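Local structure of Dye type peroxidase A (Streptomyces lividans 1326, 6GZW) at residues 243-247 with 280-286. The protein is a haem-containing dye-decolourising peroxidase that probably uses hydrogen peroxide to oxidise dyes and related substrates. Numbering follows the deposited sequence.
Sequences DVIGR and VPINAHA. With HEM (protoporphyrin IX containing Fe), chain C.
The D243 and P281 side chains cross at about a right angle: the carboxylate lies beside CG of the proline ring, which also touches the D243 carbonyl (D243 O to P281 CG 3.5 Å). That same oxygen accepts a bond from a water whose other proton goes to N283 OD1. One residue on, V244 O accepts a nearly straight hydrogen bond from H285 N (2.9 Å, 171°). I245 O likewise receives A286 N at 2.8 Å, but more bent, at 152°. Carbonyls at the C-terminal end of one helix thus bind the first amides of the next, fixing the backbone of the proximal haem ligand: H285 NE2 coordinates the iron at 2.1 Å, opposite a water. H285 ND1 is hydrogen-bonded to D344 OD2, which helps fix the rotation of the ring. A chi1 of -176° sends the imidazole of H285 away from its own amide and toward the iron, side by side with I245, whose CD1 lies 4.0 Å from H285 CB and whose CG2 reaches haem CMA. G246 leaves the helix with positive phi, bringing its CA to V280 CG1. R247 stretches from CG to NE past A286 CB, and its NH2 shares a water with A286 O and haem propionate O1D; NH1 is hydrogen-bonded to G252 O. Helix 238-245 therefore ends against the start of helix 285-288, beside the haem, in the C-terminal Dyp-type region that also contributes strands 219-228, 300-310, 316-326 and 350-360 to the antiparallel sheet.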
ATOM      1  N   ASP A 243     -13.185  25.943  -7.068  1.00 12.32           N
ATOM      2  CA  ASP A 243     -13.569  26.982  -6.073  1.00 13.02           C
ATOM      3  C   ASP A 243     -13.360  26.565  -4.618  1.00 13.57           C
ATOM      4  O   ASP A 243     -13.105  27.413  -3.785  1.00 12.97           O
ATOM      5  CB  ASP A 243     -15.032  27.434  -6.251  1.00 14.58           C
ATOM      6  CG  ASP A 243     -15.203  28.426  -7.372  1.00 14.68           C
ATOM      7  OD1 ASP A 243     -14.220  28.931  -7.919  1.00 15.60           O
ATOM      8  OD2 ASP A 243     -16.360  28.663  -7.756  1.00 17.83           O
ATOM      9  N   VAL A 244     -13.457  25.268  -4.299  1.00 12.39           N
ATOM     10  CA  VAL A 244     -13.204  24.814  -2.917  1.00 12.53           C
ATOM     11  C   VAL A 244     -11.766  25.071  -2.503  1.00 12.25           C
ATOM     12  O   VAL A 244     -11.515  25.524  -1.384  1.00 11.93           O
ATOM     13  CB  VAL A 244     -13.570  23.310  -2.737  1.00 12.72           C
ATOM     14  CG1 VAL A 244     -13.008  22.740  -1.434  1.00 12.93           C
ATOM     15  CG2 VAL A 244     -15.073  23.159  -2.771  1.00 12.58           C
ATOM     16  N   ILE A 245     -10.831  24.848  -3.430  1.00 11.28           N
ATOM     17  CA  ILE A 245      -9.396  25.004  -3.110  1.00 11.23           C
ATOM     18  C   ILE A 245      -8.882  26.407  -3.448  1.00 11.15           C
ATOM     19  O   ILE A 245      -8.071  26.940  -2.707  1.00 10.99           O
ATOM     20  CB  ILE A 245      -8.547  23.953  -3.867  1.00 11.76           C
ATOM     21  CG1 ILE A 245      -8.933  22.539  -3.438  1.00 11.81           C
ATOM     22  CG2 ILE A 245      -7.053  24.209  -3.681  1.00 12.10           C
ATOM     23  CD1 ILE A 245      -8.732  22.253  -1.957  1.00 12.00           C
ATOM     24  N   GLY A 246      -9.339  26.984  -4.563  1.00 11.11           N
ATOM     25  CA  GLY A 246      -8.745  28.229  -5.077  1.00 11.17           C
ATOM     26  C   GLY A 246      -7.558  28.050  -6.016  1.00 11.51           C
ATOM     27  O   GLY A 246      -6.860  29.023  -6.379  1.00 12.83           O
ATOM     28  N   ARG A 247      -7.329  26.802  -6.443  1.00 11.37           N
ATOM     29  CA  ARG A 247      -6.286  26.457  -7.382  1.00 11.48           C
ATOM     30  C   ARG A 247      -6.833  25.440  -8.386  1.00 11.87           C
ATOM     31  O   ARG A 247      -7.740  24.670  -8.078  1.00 13.24           O
ATOM     32  CB  ARG A 247      -5.082  25.839  -6.669  1.00 11.04           C
ATOM     33  CG  ARG A 247      -4.269  26.843  -5.886  1.00 11.25           C
ATOM     34  CD  ARG A 247      -3.176  26.225  -5.038  1.00 11.56           C
ATOM     35  NE  ARG A 247      -2.370  27.238  -4.343  1.00 11.44           N
ATOM     36  CZ  ARG A 247      -1.400  27.968  -4.912  1.00 11.26           C
ATOM     37  NH1 ARG A 247      -1.096  27.834  -6.192  1.00 11.54           N
ATOM     38  NH2 ARG A 247      -0.697  28.841  -4.164  1.00 11.63           N
ATOM     39  N   VAL A 280     -10.481  34.077  -6.467  1.00 15.64           N
ATOM     40  CA  VAL A 280     -10.169  33.032  -5.473  1.00 14.16           C
ATOM     41  C   VAL A 280     -11.192  33.207  -4.363  1.00 13.69           C
ATOM     42  O   VAL A 280     -11.155  34.222  -3.662  1.00 13.12           O
ATOM     43  CB  VAL A 280      -8.757  33.169  -4.905  1.00 14.32           C
ATOM     44  CG1 VAL A 280      -8.530  32.138  -3.812  1.00 14.03           C
ATOM     45  CG2 VAL A 280      -7.722  32.987  -5.997  1.00 14.38           C
ATOM     46  N   PRO A 281     -12.141  32.267  -4.199  1.00 13.58           N
ATOM     47  CA  PRO A 281     -13.209  32.527  -3.234  1.00 13.67           C
ATOM     48  C   PRO A 281     -12.743  32.855  -1.819  1.00 14.27           C
ATOM     49  O   PRO A 281     -11.657  32.451  -1.408  1.00 14.00           O
ATOM     50  CB  PRO A 281     -14.046  31.251  -3.264  1.00 13.96           C
ATOM     51  CG  PRO A 281     -13.823  30.716  -4.637  1.00 13.59           C
ATOM     52  CD  PRO A 281     -12.395  31.038  -4.967  1.00 13.62           C
ATOM     53  N   ILE A 282     -13.563  33.622  -1.102  1.00 15.35           N
ATOM     54  CA  ILE A 282     -13.260  34.060   0.270  1.00 15.99           C
ATOM     55  C   ILE A 282     -13.017  32.920   1.255  1.00 15.42           C
ATOM     56  O   ILE A 282     -12.300  33.088   2.234  1.00 15.57           O
ATOM     57  CB  ILE A 282     -14.392  34.996   0.806  1.00 17.97           C
ATOM     58  CG1 ILE A 282     -13.937  35.789   2.042  1.00 19.82           C
ATOM     59  CG2 ILE A 282     -15.684  34.226   1.105  1.00 17.66           C
ATOM     60  CD1 ILE A 282     -12.892  36.822   1.744  1.00 21.09           C
ATOM     61  N   ASN A 283     -13.658  31.776   1.004  1.00 13.85           N
ATOM     62  CA  ASN A 283     -13.528  30.592   1.865  1.00 14.37           C
ATOM     63  C   ASN A 283     -12.723  29.485   1.188  1.00 13.62           C
ATOM     64  O   ASN A 283     -12.804  28.337   1.636  1.00 14.37           O
ATOM     65  CB  ASN A 283     -14.904  30.060   2.284  1.00 15.02           C
ATOM     66  CG  ASN A 283     -15.772  29.622   1.094  1.00 15.81           C
ATOM     67  OD1 ASN A 283     -15.452  29.887  -0.067  1.00 16.61           O
ATOM     68  ND2 ASN A 283     -16.869  28.917   1.389  1.00 18.36           N
ATOM     69  N   ALA A 284     -11.954  29.805   0.139  1.00 12.67           N
ATOM     70  CA  ALA A 284     -11.140  28.788  -0.550  1.00 12.37           C
ATOM     71  C   ALA A 284     -10.033  28.305   0.374  1.00 11.91           C
ATOM     72  O   ALA A 284      -9.345  29.093   0.992  1.00 12.98           O
ATOM     73  CB  ALA A 284     -10.536  29.340  -1.821  1.00 12.81           C
ATOM     74  N   HIS A 285      -9.814  26.995   0.410  1.00 11.57           N
ATOM     75  CA  HIS A 285      -8.792  26.390   1.285  1.00 11.52           C
ATOM     76  C   HIS A 285      -7.393  26.992   1.121  1.00 11.52           C
ATOM     77  O   HIS A 285      -6.718  27.308   2.109  1.00 11.26           O
ATOM     78  CB  HIS A 285      -8.764  24.896   0.982  1.00 10.88           C
ATOM     79  CG  HIS A 285      -7.833  24.127   1.851  1.00 11.25           C
ATOM     80  ND1 HIS A 285      -8.154  23.760   3.139  1.00 10.44           N
ATOM     81  CD2 HIS A 285      -6.588  23.674   1.611  1.00 11.21           C
ATOM     82  CE1 HIS A 285      -7.135  23.086   3.656  1.00 10.39           C
ATOM     83  NE2 HIS A 285      -6.172  23.026   2.745  1.00 10.66           N
ATOM     84  N   ALA A 286      -6.964  27.137  -0.118  1.00 12.70           N
ATOM     85  CA  ALA A 286      -5.627  27.678  -0.410  1.00 12.91           C
ATOM     86  C   ALA A 286      -5.521  29.202  -0.260  1.00 13.39           C
ATOM     87  O   ALA A 286      -4.407  29.763  -0.393  1.00 13.75           O
ATOM     88  CB  ALA A 286      -5.117  27.211  -1.776  1.00 12.85           C
TER
HETATM   89  CHA HEM C 501      -2.652  23.906   0.847  1.00 10.16           C
HETATM   90  CHB HEM C 501      -5.582  20.115   0.153  1.00 10.00           C
HETATM   91  CHC HEM C 501      -6.055  19.683   4.968  1.00 10.15           C
HETATM   92  CHD HEM C 501      -3.138  23.450   5.639  1.00 10.57           C
HETATM   93  C1A HEM C 501      -3.400  22.927   0.245  1.00 10.27           C
HETATM   94  C2A HEM C 501      -3.560  22.785  -1.165  1.00 10.63           C
HETATM   95  C3A HEM C 501      -4.385  21.723  -1.344  1.00 10.79           C
HETATM   96  C4A HEM C 501      -4.741  21.212  -0.053  1.00 10.25           C
HETATM   97  CMA HEM C 501      -4.851  21.124  -2.650  1.00 11.03           C
HETATM   98  CAA HEM C 501      -2.949  23.652  -2.258  1.00 11.27           C
HETATM   99  CBA HEM C 501      -1.592  23.232  -2.800  1.00 11.81           C
HETATM  100  CGA HEM C 501      -0.516  23.409  -1.782  1.00 12.79           C
HETATM  101  O1A HEM C 501       0.049  24.518  -1.580  1.00 12.80           O
HETATM  102  O2A HEM C 501      -0.164  22.423  -1.073  1.00 12.77           O
HETATM  103  C1B HEM C 501      -5.950  19.649   1.428  1.00 10.07           C
HETATM  104  C2B HEM C 501      -6.756  18.496   1.658  1.00  9.79           C
HETATM  105  C3B HEM C 501      -6.916  18.347   3.000  1.00  9.85           C
HETATM  106  C4B HEM C 501      -6.145  19.471   3.614  1.00 10.15           C
HETATM  107  CMB HEM C 501      -7.364  17.633   0.595  1.00  9.86           C
HETATM  108  CAB HEM C 501      -7.584  17.271   3.762  1.00  9.86           C
HETATM  109  CBB HEM C 501      -7.751  16.037   3.318  1.00  9.80           C
HETATM  110  C1C HEM C 501      -5.349  20.693   5.583  1.00 10.56           C
HETATM  111  C2C HEM C 501      -5.275  20.888   6.986  1.00 10.98           C
HETATM  112  C3C HEM C 501      -4.450  21.983   7.178  1.00 11.29           C
HETATM  113  C4C HEM C 501      -4.003  22.415   5.877  1.00 10.58           C
HETATM  114  CMC HEM C 501      -5.971  20.110   8.060  1.00 11.26           C
HETATM  115  CAC HEM C 501      -4.067  22.680   8.428  1.00 10.81           C
HETATM  116  CBC HEM C 501      -4.727  22.686   9.596  1.00 11.13           C
HETATM  117  C1D HEM C 501      -2.745  23.804   4.342  1.00 10.03           C
HETATM  118  C2D HEM C 501      -1.758  24.882   4.147  1.00 10.20           C
HETATM  119  C3D HEM C 501      -1.617  25.022   2.815  1.00 10.17           C
HETATM  120  C4D HEM C 501      -2.532  24.008   2.215  1.00 10.06           C
HETATM  121  CMD HEM C 501      -1.014  25.660   5.229  1.00  9.84           C
HETATM  122  CAD HEM C 501      -0.706  26.020   2.117  1.00 10.17           C
HETATM  123  CBD HEM C 501      -1.357  27.400   1.977  1.00 10.24           C
HETATM  124  CGD HEM C 501      -0.403  28.369   1.351  1.00 10.87           C
HETATM  125  O1D HEM C 501      -0.425  28.576   0.105  1.00 11.87           O
HETATM  126  O2D HEM C 501       0.430  28.948   2.078  1.00 10.60           O
HETATM  127  NA  HEM C 501      -4.204  22.023   0.922  1.00 10.72           N
HETATM  128  NB  HEM C 501      -5.641  20.197   2.610  1.00 10.02           N
HETATM  129  NC  HEM C 501      -4.637  21.642   4.929  1.00 10.65           N
HETATM  130  ND  HEM C 501      -3.253  23.371   3.174  1.00 10.32           N
HETATM  131 FE   HEM C 501      -4.429  21.860   2.896  1.00 10.78          FE
HETATM  132  O   HOH W   1     -15.236  28.148  -2.387  1.00 21.35           O
HETATM  133  O   HOH W   2      -1.921  30.129  -1.601  1.00 12.77           O
HETATM  134  O   HOH W   3      -2.902  20.599   3.007  1.00 14.68           O